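Local coordinates for putative acyl-CoA thioester hydrolase YbhC (Escherichia coli K-12, PDB 3GRH), which is a putative thioesterase, an outer-membrane lipoprotein of the pectinesterase family that neither binds pectin nor shows pectinesterase activity, at residues Gly221-Val226 against Asn299-Gln304. Residues are numbered along the deposited sequence; the frame is centred on the assembly and turned at random.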
loop_
_atom_site.group_PDB
_atom_site.type_symbol
_atom_site.label_atom_id
_atom_site.label_comp_id
_atom_site.label_asym_id
_atom_site.label_seq_id
_atom_site.Cartn_x
_atom_site.Cartn_y
_atom_site.Cartn_z
ATOM N N GLY A 221 -19.268 -7.201 -6.141
ATOM C CA GLY A 221 -19.663 -6.277 -5.088
ATOM C C GLY A 221 -18.580 -6.014 -4.074
ATOM O O GLY A 221 -17.397 -6.220 -4.364
ATOM N N ASN A 222 -18.947 -5.474 -2.925
ATOM C CA ASN A 222 -17.965 -5.141 -1.897
ATOM C C ASN A 222 -17.434 -6.384 -1.213
ATOM O O ASN A 222 -18.179 -7.112 -0.516
ATOM C CB ASN A 222 -18.623 -4.186 -0.889
ATOM C CG ASN A 222 -17.655 -3.703 0.189
ATOM O OD1 ASN A 222 -16.603 -3.177 -0.112
ATOM N ND2 ASN A 222 -18.048 -3.866 1.472
ATOM N N HIS A 223 -16.132 -6.649 -1.406
ATOM C CA HIS A 223 -15.443 -7.765 -0.838
ATOM C C HIS A 223 -14.029 -7.409 -0.486
ATOM O O HIS A 223 -13.125 -7.851 -1.169
ATOM C CB HIS A 223 -15.442 -8.906 -1.847
ATOM C CG HIS A 223 -16.806 -9.477 -2.075
ATOM N ND1 HIS A 223 -17.465 -10.188 -1.104
ATOM C CD2 HIS A 223 -17.616 -9.454 -3.157
ATOM C CE1 HIS A 223 -18.654 -10.566 -1.578
ATOM N NE2 HIS A 223 -18.770 -10.125 -2.824
ATOM N N PRO A 224 -13.854 -6.607 0.563
ATOM C CA PRO A 224 -12.496 -6.195 0.962
ATOM C C PRO A 224 -11.697 -7.432 1.301
ATOM O O PRO A 224 -12.103 -8.262 2.102
ATOM C CB PRO A 224 -12.739 -5.326 2.184
ATOM C CG PRO A 224 -14.188 -5.069 2.178
ATOM C CD PRO A 224 -14.869 -6.156 1.527
ATOM N N ALA A 225 -10.502 -7.549 0.762
ATOM C CA ALA A 225 -9.688 -8.668 1.026
ATOM C C ALA A 225 -8.207 -8.259 0.899
ATOM O O ALA A 225 -7.535 -8.489 -0.140
ATOM C CB ALA A 225 -10.053 -9.752 0.073
ATOM N N VAL A 226 -7.707 -7.749 2.009
ATOM C CA VAL A 226 -6.368 -7.203 2.026
ATOM C C VAL A 226 -5.334 -8.294 1.950
ATOM O O VAL A 226 -5.423 -9.310 2.650
ATOM C CB VAL A 226 -6.174 -6.336 3.319
ATOM C CG1 VAL A 226 -4.740 -5.808 3.373
ATOM C CG2 VAL A 226 -7.198 -5.215 3.400
ATOM N N ASN A 299 -9.630 -7.357 -14.550
ATOM C CA ASN A 299 -11.081 -7.254 -14.689
ATOM C C ASN A 299 -11.780 -8.623 -14.647
ATOM O O ASN A 299 -12.906 -8.761 -15.134
ATOM C CB ASN A 299 -11.474 -6.488 -15.955
ATOM C CG ASN A 299 -11.170 -7.240 -17.195
ATOM O OD1 ASN A 299 -10.370 -8.188 -17.195
ATOM N ND2 ASN A 299 -11.753 -6.791 -18.310
ATOM N N SER A 300 -11.164 -9.579 -13.949
ATOM C CA SER A 300 -11.710 -10.931 -13.827
ATOM C C SER A 300 -12.841 -11.025 -12.786
ATOM O O SER A 300 -13.740 -11.926 -12.868
ATOM C CB SER A 300 -10.605 -11.923 -13.498
ATOM O OG SER A 300 -9.698 -11.374 -12.584
ATOM N N ARG A 301 -12.830 -10.139 -11.801
ATOM C CA ARG A 301 -13.859 -10.178 -10.770
ATOM C C ARG A 301 -14.942 -9.140 -11.071
ATOM O O ARG A 301 -16.143 -9.396 -10.917
ATOM C CB ARG A 301 -13.271 -9.929 -9.370
ATOM C CG ARG A 301 -14.259 -10.057 -8.265
ATOM C CD ARG A 301 -13.660 -9.571 -7.000
ATOM N NE ARG A 301 -13.391 -8.123 -6.988
ATOM C CZ ARG A 301 -14.162 -7.219 -6.400
ATOM N NH1 ARG A 301 -15.310 -7.595 -5.823
ATOM N NH2 ARG A 301 -13.817 -5.942 -6.388
ATOM N N THR A 302 -14.508 -7.962 -11.503
ATOM C CA THR A 302 -15.426 -6.869 -11.843
ATOM C C THR A 302 -14.987 -6.210 -13.118
ATOM O O THR A 302 -13.782 -6.032 -13.377
ATOM C CB THR A 302 -15.634 -5.841 -10.697
ATOM O OG1 THR A 302 -16.502 -4.775 -11.142
ATOM C CG2 THR A 302 -14.372 -5.247 -10.220
ATOM N N GLN A 303 -15.974 -5.923 -13.961
ATOM C CA GLN A 303 -15.706 -5.217 -15.177
ATOM C C GLN A 303 -16.266 -3.803 -15.139
ATOM O O GLN A 303 -16.169 -3.047 -16.128
ATOM C CB GLN A 303 -16.309 -5.998 -16.349
ATOM C CG GLN A 303 -15.585 -7.267 -16.605
ATOM C CD GLN A 303 -15.467 -7.564 -18.086
ATOM O OE1 GLN A 303 -16.393 -7.319 -18.861
ATOM N NE2 GLN A 303 -14.305 -8.084 -18.491
ATOM N N GLN A 304 -16.897 -3.433 -14.033
ATOM C CA GLN A 304 -17.629 -2.160 -13.992
ATOM C C GLN A 304 -16.842 -0.977 -13.427
ATOM O O GLN A 304 -17.231 0.182 -13.622
ATOM C CB GLN A 304 -18.921 -2.269 -13.167
ATOM C CG GLN A 304 -18.862 -3.047 -11.852
ATOM C CD GLN A 304 -20.261 -3.371 -11.306
ATOM O OE1 GLN A 304 -20.525 -4.498 -10.842
ATOM N NE2 GLN A 304 -21.178 -2.391 -11.388
HETATM O O HOH W 1 -15.790 -4.033 -5.229
#
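Arg301 reaches across from its loop and donates a hydrogen bond from NH1 to the carbonyl oxygen of Gly221, with an NH1 to O distance of 2.9 Å and an angle of 158° at the hydrogen. The acceptor lies in the plane of the guanidinium, at its edge, and NH1 in turn sits in the carbonyl plane of Gly221. A water at the guanidinium edge adds a bridged path: it accepts from Arg301 NH2 at 3.0 Å, and its oxygen is 2.8 Å from Gly221 O, to which it can donate, although other acceptors may compete for its protons. The Arg301 side chain runs out with CG anti to the backbone N (chi1 -176°) and bends at chi3 (67°), which turns the guanidinium towards Gly221. His223 meets the same group less closely. Its CD2 stands 4.0 Å from Arg301 NH1, which lies at the edge of the imidazole, in its plane, and the two flat groups are nearly perpendicular. The ring itself is held from outside, NE2 by Asp219 and ND1 by Asp149. Arg301 has further partners too: NH2 forms a salt bridge with Asp278, and NH1 also donates to the backbone O of Asp219, so NH1 and NH2 each have more than one partner, which should restrict rotation of the guanidinium. An alanine here would probably leave the Gly221 carbonyl without its NH1 donor and Asp278 without this cationic mate. The Arg301 side chain lies about 8 Å from those of Asp280, the predicted nucleophile, and Arg340, a probable substrate-binding residue, which places the contact beside the presumed catalytic cleft. In the parallel beta-helix of this family, it ties the loop between strands 208-212 and 228-230 to the one linking strand 294-297 with strand 307-311.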